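PDB 1ZEL: AbiEi antitoxin C-terminal domain-containing protein, which is of unknown function but probably binds DNA through a winged-helix, helix-turn-helix region and carries a domain related to the AbiEi antitoxins. Local coordinates for residues V33-E36 with D37-R41; A195-G198 with P199-D202; R226-S229 with A230-A234; L283-E286 with L287-P290. All blocks are in the same frame, centred on the assembly; numbering follows the deposited sequence.

Contact 1: residues V33-E36 with D37-R41; sequences VTKE and DLTQR
Thr34 caps the N-terminus of helix 35-44: its OG1 accepts from Asp37 N at 3.1 Å. The first torsion (chi1 68°) sets OG1 between the backbone N and the carbonyl carbon, from where it reaches forward to the first turn. The Asp37 carboxylate answers through a water, OD2 accepting a hydrogen bond from the molecule that accepts from Thr34 N.

Among the backbone bonds, Leu38 N to Thr34 O is 3.0 Å long and nearly straight at 169°. Lys35 O is gripped twice by one residue: Thr39 N donates at 2.9 Å, and Thr39 OG1 at 2.8 Å arrives from the other face of the carbonyl plane, 39° out of it.

One turn on, the Arg41 NE to Asp37 OD1 salt bridge spans 3.0 Å and meets the carboxylate from above its plane. Arg41 also pairs with Asp28, and Lys35 with Asp52.

Val33 CG1 meets Leu38 CB at 4.1 Å. Both side chains touch Leu25 of helix 19-28, Leu38 also meets Ile55 of helix 51-61, and Val33 pairs through its backbone with Trp73. These three helices and the small antiparallel sheet of strands 33-34, 72-75 and 64-66 are consistent with the winged-helix region.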
# COMPACT_ATOMS: atom_id res chain seq x y z
N VAL A 33 -3.58 5.38 19.65
CA VAL A 33 -4.29 5.39 20.92
C VAL A 33 -5.76 5.07 20.67
O VAL A 33 -6.44 5.83 20.00
CB VAL A 33 -4.21 6.81 21.59
CG1 VAL A 33 -4.96 6.82 22.91
CG2 VAL A 33 -2.75 7.21 21.83
N THR A 34 -6.26 3.97 21.24
CA THR A 34 -7.69 3.67 21.14
C THR A 34 -8.44 4.39 22.25
O THR A 34 -7.85 4.78 23.27
CB THR A 34 -7.98 2.15 21.20
OG1 THR A 34 -7.67 1.66 22.50
CG2 THR A 34 -7.12 1.41 20.20
N LYS A 35 -9.75 4.55 22.08
CA LYS A 35 -10.57 5.14 23.12
C LYS A 35 -10.48 4.35 24.43
O LYS A 35 -10.47 4.94 25.52
CB LYS A 35 -12.04 5.25 22.67
CG LYS A 35 -12.88 5.93 23.75
CD LYS A 35 -14.23 6.29 23.25
CE LYS A 35 -15.06 6.86 24.37
NZ LYS A 35 -16.43 7.08 23.84
N GLU A 36 -10.36 3.02 24.32
CA GLU A 36 -10.28 2.14 25.48
C GLU A 36 -8.97 2.33 26.22
O GLU A 36 -8.94 2.26 27.44
CB GLU A 36 -10.41 0.68 25.04
CG GLU A 36 -11.78 0.29 24.45
CD GLU A 36 -11.91 0.55 22.93
OE1 GLU A 36 -11.09 1.27 22.33
OE2 GLU A 36 -12.86 0.01 22.32
N ASP A 37 -7.89 2.53 25.46
CA ASP A 37 -6.57 2.77 26.02
C ASP A 37 -6.59 4.11 26.78
O ASP A 37 -6.09 4.21 27.90
CB ASP A 37 -5.52 2.78 24.89
CG ASP A 37 -4.08 3.05 25.37
OD1 ASP A 37 -3.79 2.88 26.57
OD2 ASP A 37 -3.21 3.43 24.53
N LEU A 38 -7.14 5.13 26.17
CA LEU A 38 -7.23 6.42 26.86
C LEU A 38 -8.12 6.33 28.10
O LEU A 38 -7.76 6.89 29.14
CB LEU A 38 -7.72 7.53 25.92
CG LEU A 38 -7.36 8.85 26.60
CD1 LEU A 38 -5.98 9.35 26.13
CD2 LEU A 38 -8.42 9.86 26.40
N THR A 39 -9.26 5.65 28.01
CA THR A 39 -10.17 5.48 29.16
C THR A 39 -9.46 4.85 30.37
O THR A 39 -9.61 5.32 31.50
CB THR A 39 -11.43 4.62 28.79
OG1 THR A 39 -12.16 5.25 27.73
CG2 THR A 39 -12.36 4.47 29.97
N GLN A 40 -8.71 3.78 30.12
CA GLN A 40 -7.95 3.09 31.15
C GLN A 40 -6.88 4.00 31.75
O GLN A 40 -6.69 4.03 32.95
CB GLN A 40 -7.32 1.81 30.57
CG GLN A 40 -6.37 1.05 31.50
CD GLN A 40 -6.98 0.64 32.82
OE1 GLN A 40 -8.21 0.67 33.00
NE2 GLN A 40 -6.13 0.25 33.77
N ARG A 41 -6.19 4.76 30.91
CA ARG A 41 -5.14 5.67 31.37
C ARG A 41 -5.73 6.82 32.22
O ARG A 41 -5.12 7.26 33.19
CB ARG A 41 -4.41 6.27 30.16
CG ARG A 41 -3.52 5.26 29.45
CD ARG A 41 -2.78 5.89 28.27
NE ARG A 41 -1.91 4.92 27.62
CZ ARG A 41 -0.66 4.64 27.99
NH1 ARG A 41 -0.09 5.24 29.03
NH2 ARG A 41 0.04 3.74 27.31
O HOH W 1 -3.97 2.28 22.16

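Contact 2: residues A195-G198 with P199-D202; sequences ASFG and PWAD
The edge of the Phe197 ring points at the face of Trp200, a T-shaped stack in which CD2 of Phe197 stands 3.6 Å above the indole plane. The ring centroids, taken on the five-membered ring of Trp200, lie 5.0 Å apart and the planes meet at 75°. Pro199 covers a face of the same phenyl ring: its CD is 4.0 Å from the Phe197 centroid and only 17° off the ring normal, a CH-pi contact. Phe197 is therefore held by proline over a face and by indole at an edge.

The backbone between them sets up this geometry. Pro199 is the centre of an inverse gamma turn, closed by Trp200 N donating to Gly198 O at 2.8 Å; the bond is bent, with an N-H...O angle of 144°, and the donor sits above the carbonyl plane. CG of Phe197 lies opposite its backbone N, which places the phenyl ring with one face to Pro199 and an edge to Trp200. Trp200 then begins helix 200-203.

Farther out, Trp200 NE1 donates to Pro194 O, while Phe197 and Trp200 both rest on Ile190 of helix 183-192. Phe197 also touches Ala110 and Pro199 touches Ala107, both on helix 106-113.

Dispersion and CH-pi contacts thus dominate between the side chains, and the indole N-H, buried with its ring, is satisfied by a main-chain carbonyl.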
# COMPACT_ATOMS: atom_id res chain seq x y z
N ALA A 195 -5.00 0.72 -14.69
CA ALA A 195 -5.55 2.01 -14.24
C ALA A 195 -5.50 2.12 -12.71
O ALA A 195 -5.59 3.24 -12.15
CB ALA A 195 -7.01 2.22 -14.75
N SER A 196 -5.29 0.98 -12.04
CA SER A 196 -5.19 0.94 -10.60
C SER A 196 -3.86 1.46 -10.11
O SER A 196 -3.69 1.74 -8.92
CB SER A 196 -5.40 -0.48 -10.06
OG SER A 196 -4.27 -1.28 -10.33
N PHE A 197 -2.91 1.62 -11.04
CA PHE A 197 -1.56 2.04 -10.68
C PHE A 197 -1.29 3.44 -11.22
O PHE A 197 -1.56 3.73 -12.39
CB PHE A 197 -0.54 1.04 -11.21
CG PHE A 197 0.87 1.33 -10.79
CD1 PHE A 197 1.37 0.86 -9.57
CD2 PHE A 197 1.72 2.01 -11.63
CE1 PHE A 197 2.71 1.11 -9.20
CE2 PHE A 197 3.04 2.28 -11.27
CZ PHE A 197 3.54 1.82 -10.07
N GLY A 198 -0.79 4.33 -10.37
CA GLY A 198 -0.63 5.74 -10.75
C GLY A 198 0.69 6.12 -11.42
O GLY A 198 0.70 6.53 -12.58
N PRO A 199 1.82 5.97 -10.71
CA PRO A 199 3.08 6.51 -11.26
C PRO A 199 3.79 5.61 -12.29
O PRO A 199 4.95 5.21 -12.11
CB PRO A 199 3.92 6.74 -10.00
CG PRO A 199 3.46 5.64 -9.04
CD PRO A 199 2.00 5.37 -9.36
N TRP A 200 3.11 5.31 -13.40
CA TRP A 200 3.71 4.50 -14.47
C TRP A 200 5.04 5.05 -14.96
O TRP A 200 5.99 4.29 -15.15
CB TRP A 200 2.73 4.33 -15.64
CG TRP A 200 1.74 3.24 -15.38
CD1 TRP A 200 0.49 3.39 -14.90
CD2 TRP A 200 1.96 1.84 -15.54
NE1 TRP A 200 -0.12 2.17 -14.78
CE2 TRP A 200 0.76 1.20 -15.18
CE3 TRP A 200 3.03 1.07 -15.99
CZ2 TRP A 200 0.61 -0.20 -15.22
CZ3 TRP A 200 2.89 -0.31 -16.04
CH2 TRP A 200 1.68 -0.93 -15.67
N ALA A 201 5.13 6.35 -15.17
CA ALA A 201 6.38 6.95 -15.67
C ALA A 201 7.52 6.75 -14.68
O ALA A 201 8.67 6.62 -15.08
CB ALA A 201 6.21 8.45 -16.01
N ASP A 202 7.19 6.70 -13.40
CA ASP A 202 8.15 6.46 -12.33
C ASP A 202 8.58 4.98 -12.29
O ASP A 202 9.68 4.65 -11.86
CB ASP A 202 7.49 6.86 -11.01
CG ASP A 202 8.43 7.55 -10.05
OD1 ASP A 202 8.54 7.06 -8.92
OD2 ASP A 202 9.03 8.58 -10.40

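Contact 3: residues R226-S229 with A230-A234; sequences RPTS and AWQRA. With FMT (formic acid), chain G; FMT (formic acid), chain H.
Trp231 turns an edge of its indole back toward the start of helix 228-240, with Pro227 O 3.4 Å from CD1 and Arg226 O also near the ring plane. A water within hydrogen-bonding reach of Arg226 O accepts from Trp231 NE1 at 3.2 Å. A formic acid molecule, probably from the crystallisation liquor, lies over a face of the indole; its O1 accepts from Thr228 OG1 at 2.7 Å. Bound formic acid is also hydrogen-bonded to His255 N and Thr256 N.

The Gln232 side chain comes back along the helix, crossing Thr228 at a slant, with OE1 3.6 Å from Thr228 CG2. Its NE2 is directed elsewhere, to the carbonyls of Tyr281 and Pro260.

Arg233 folds at chi3 (-76°), which brings the guanidinium face over Ser229, with its CZ 4.1 Å from Ser229 CB. Its NE donates to Ala191 O and NH1 to Arg263 O, so carbonyls from helix 183-192 and strand 262-264 fix the flat group in place.

Arg226 CB packs on Ala230 CB at 3.6 Å, while its guanidinium bends away to Leu222 O and, through NH2, makes a weak bond to a second formic acid at its edge.

Backbone bonds confirm the helix: Gln232 N to Thr228 O has an angle of 165°, and Arg233 N to Ser229 O one of 170°. Pro227 O takes a weak bond from Ala230 N. This is the first turn of an alpha-helix with proline at the N-cap position, here joining helices 183-192 and 216-223 to strand 262-264.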
# COMPACT_ATOMS: atom_id res chain seq x y z
N ARG A 226 -7.38 -14.76 -13.74
CA ARG A 226 -7.44 -13.42 -14.32
C ARG A 226 -7.86 -13.54 -15.80
O ARG A 226 -7.71 -14.61 -16.42
CB ARG A 226 -6.07 -12.69 -14.24
CG ARG A 226 -5.31 -12.69 -12.91
CD ARG A 226 -5.93 -11.82 -11.82
NE ARG A 226 -7.18 -12.43 -11.35
CZ ARG A 226 -7.26 -13.54 -10.61
NH1 ARG A 226 -6.16 -14.18 -10.20
NH2 ARG A 226 -8.46 -14.00 -10.27
N PRO A 227 -8.39 -12.45 -16.37
CA PRO A 227 -8.72 -12.51 -17.80
C PRO A 227 -7.46 -12.72 -18.65
O PRO A 227 -6.34 -12.48 -18.18
CB PRO A 227 -9.32 -11.14 -18.08
CG PRO A 227 -9.75 -10.60 -16.72
CD PRO A 227 -8.73 -11.14 -15.78
N THR A 228 -7.64 -13.17 -19.89
CA THR A 228 -6.50 -13.43 -20.77
C THR A 228 -5.67 -12.19 -20.99
O THR A 228 -4.44 -12.26 -21.09
CB THR A 228 -6.99 -14.00 -22.10
OG1 THR A 228 -7.78 -15.17 -21.82
CG2 THR A 228 -5.82 -14.37 -23.02
N SER A 229 -6.34 -11.04 -21.04
CA SER A 229 -5.65 -9.76 -21.18
C SER A 229 -4.58 -9.52 -20.12
O SER A 229 -3.54 -8.93 -20.41
CB SER A 229 -6.65 -8.60 -21.21
OG SER A 229 -7.45 -8.60 -20.05
N ALA A 230 -4.84 -9.96 -18.88
CA ALA A 230 -3.86 -9.84 -17.79
C ALA A 230 -2.61 -10.64 -18.09
O ALA A 230 -1.50 -10.15 -17.86
CB ALA A 230 -4.47 -10.28 -16.45
N TRP A 231 -2.80 -11.86 -18.61
CA TRP A 231 -1.71 -12.72 -19.00
C TRP A 231 -0.89 -12.08 -20.11
O TRP A 231 0.34 -12.07 -20.05
CB TRP A 231 -2.27 -14.06 -19.50
CG TRP A 231 -2.78 -14.95 -18.42
CD1 TRP A 231 -4.00 -14.87 -17.80
CD2 TRP A 231 -2.11 -16.09 -17.86
NE1 TRP A 231 -4.12 -15.89 -16.88
CE2 TRP A 231 -2.98 -16.65 -16.90
CE3 TRP A 231 -0.86 -16.69 -18.09
CZ2 TRP A 231 -2.63 -17.80 -16.15
CZ3 TRP A 231 -0.50 -17.81 -17.34
CH2 TRP A 231 -1.38 -18.35 -16.37
N GLN A 232 -1.58 -11.54 -21.11
CA GLN A 232 -0.91 -10.83 -22.22
C GLN A 232 -0.07 -9.68 -21.70
O GLN A 232 1.12 -9.56 -22.04
CB GLN A 232 -1.93 -10.33 -23.25
CG GLN A 232 -2.64 -11.47 -23.98
CD GLN A 232 -3.88 -10.99 -24.70
OE1 GLN A 232 -4.97 -11.08 -24.15
NE2 GLN A 232 -3.72 -10.47 -25.91
N ARG A 233 -0.69 -8.82 -20.89
CA ARG A 233 0.03 -7.69 -20.33
C ARG A 233 1.17 -8.06 -19.40
O ARG A 233 2.26 -7.45 -19.46
CB ARG A 233 -0.95 -6.70 -19.69
CG ARG A 233 -1.89 -6.12 -20.72
CD ARG A 233 -2.57 -4.87 -20.24
NE ARG A 233 -3.62 -5.19 -19.30
CZ ARG A 233 -4.92 -5.21 -19.58
NH1 ARG A 233 -5.35 -4.95 -20.80
NH2 ARG A 233 -5.78 -5.50 -18.62
N ALA A 234 0.97 -9.10 -18.58
CA ALA A 234 2.02 -9.53 -17.65
C ALA A 234 3.20 -10.08 -18.41
O ALA A 234 4.36 -9.85 -18.06
CB ALA A 234 1.48 -10.59 -16.68
C FMT G . -9.88 -11.73 -12.27
O1 FMT G . -9.46 -10.58 -12.15
O2 FMT G . -10.83 -12.17 -11.63
C FMT H . -6.56 -16.93 -19.38
O1 FMT H . -6.35 -17.06 -20.59
O2 FMT H . -6.17 -17.74 -18.53
O HOH W 2 -6.98 -17.10 -16.05

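Contact 4: residues L283-E286 with L287-P290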
# COMPACT_ATOMS: atom_id res chain seq x y z
N LEU A 283 -0.79 -7.63 -28.43
CA LEU A 283 -0.90 -6.49 -27.56
C LEU A 283 -0.52 -5.21 -28.28
O LEU A 283 0.52 -5.15 -28.95
CB LEU A 283 0.01 -6.71 -26.33
CG LEU A 283 -0.03 -5.71 -25.20
CD1 LEU A 283 0.20 -6.46 -23.93
CD2 LEU A 283 1.04 -4.68 -25.39
N VAL A 284 -1.37 -4.21 -28.13
CA VAL A 284 -1.07 -2.85 -28.56
C VAL A 284 -0.66 -2.08 -27.29
O VAL A 284 -1.45 -1.91 -26.37
CB VAL A 284 -2.30 -2.18 -29.23
CG1 VAL A 284 -2.00 -0.72 -29.54
CG2 VAL A 284 -2.65 -2.94 -30.54
N ASP A 285 0.60 -1.65 -27.24
CA ASP A 285 1.13 -0.96 -26.09
C ASP A 285 1.00 0.56 -26.27
O ASP A 285 1.70 1.15 -27.08
CB ASP A 285 2.60 -1.36 -25.86
CG ASP A 285 3.23 -0.66 -24.65
OD1 ASP A 285 2.48 -0.17 -23.78
OD2 ASP A 285 4.48 -0.59 -24.57
N GLU A 286 0.10 1.16 -25.50
CA GLU A 286 -0.11 2.61 -25.52
C GLU A 286 0.50 3.28 -24.30
O GLU A 286 0.38 4.50 -24.09
CB GLU A 286 -1.60 2.91 -25.62
CG GLU A 286 -2.21 2.26 -26.83
CD GLU A 286 -3.70 2.49 -26.98
OE1 GLU A 286 -4.34 3.05 -26.06
OE2 GLU A 286 -4.23 2.10 -28.04
N LEU A 287 1.22 2.49 -23.51
CA LEU A 287 1.65 2.93 -22.20
C LEU A 287 3.14 2.78 -21.92
O LEU A 287 3.80 3.76 -21.64
CB LEU A 287 0.83 2.22 -21.13
CG LEU A 287 1.18 2.39 -19.65
CD1 LEU A 287 0.91 3.81 -19.20
CD2 LEU A 287 0.32 1.42 -18.87
N VAL A 288 3.64 1.55 -21.93
CA VAL A 288 4.98 1.29 -21.44
C VAL A 288 6.03 1.95 -22.34
O VAL A 288 6.73 2.87 -21.90
CB VAL A 288 5.21 -0.22 -21.23
CG1 VAL A 288 6.68 -0.51 -20.89
CG2 VAL A 288 4.30 -0.73 -20.09
N VAL A 289 6.10 1.53 -23.61
CA VAL A 289 7.05 2.14 -24.57
C VAL A 289 6.77 3.64 -24.84
O VAL A 289 7.69 4.47 -24.76
CB VAL A 289 7.21 1.26 -25.84
CG1 VAL A 289 8.26 1.84 -26.79
CG2 VAL A 289 7.64 -0.14 -25.44
N PRO A 290 5.51 4.03 -25.07
CA PRO A 290 5.21 5.47 -25.17
C PRO A 290 5.67 6.36 -24.00
O PRO A 290 6.13 7.49 -24.23
CB PRO A 290 3.69 5.49 -25.29
CG PRO A 290 3.36 4.18 -25.88
CD PRO A 290 4.30 3.22 -25.26
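The backbone leaves strand 283-285 at Asp285, turns through Glu286 and Leu287, and enters helix 288-296, so that three successive amides, Leu287 N, Val288 N and Val289 N, converge on one carboxylate. Asp285 receives all three. With CG lying opposite the backbone N (chi1 -180°), its side chain reaches forward across the turn instead of out from the strand.

OD1 takes two of the bonds. Val288 N approaches at 2.8 Å on the syn lone pair, whereas Leu287 N, at 3.0 Å, comes from above the carboxylate plane, 48° out of it; this bond, to the amide two residues on, closes an Asx turn. OD2 takes the third from Val289 N at 2.8 Å, almost straight (176°) and on the syn side with a moderate tilt. The oxygens thus divide the work, and bonds to both of them fix the rotation of the carboxylate. Tyr236 OH of helix 228-240 adds a further hydrogen bond to OD2.

Van der Waals contacts complete the turn. Val289 CG2 lies 3.3 Å from Asp285 OD2, the two side chains crossing at about a right angle. Pro290 brings its ring against the peptide after Glu286, with CG 3.4 Å from Glu286 C. The Glu286 side chain extends away from the turn to His268, and Val288 packs on Leu237.

A buried acid is therefore paired with amides at the start of the helix, which have no carbonyl of a preceding turn to bond. Those N-H groups and the positive end of the helix dipole would be expected to stabilise its negative charge and lower its pKa, while the carboxylate in turn couples strand and helix.

The four contacts come in series along the chain, and each includes the start of a helix. Contact 1 stands alone in the N-terminal region, probably the winged-helix part: it joins strand 33-34 to helix 35-44, its centre about 40 to 52 Å from the other three and across the chain's centre from them. Contacts 2, 3 and 4 cluster, with centres about 13 to 17 Å apart. Contact 4 links the other two: Leu287 CD2 meets Trp200 CE2 of contact 2 at 3.7 Å, and Leu283 packs on the backbone of Gln232 and Arg233 in contact 3. Contacts 2 and 3, both in the AbiEi-related domain, do not touch directly. The C-terminal strand-helix unit thus packs against both.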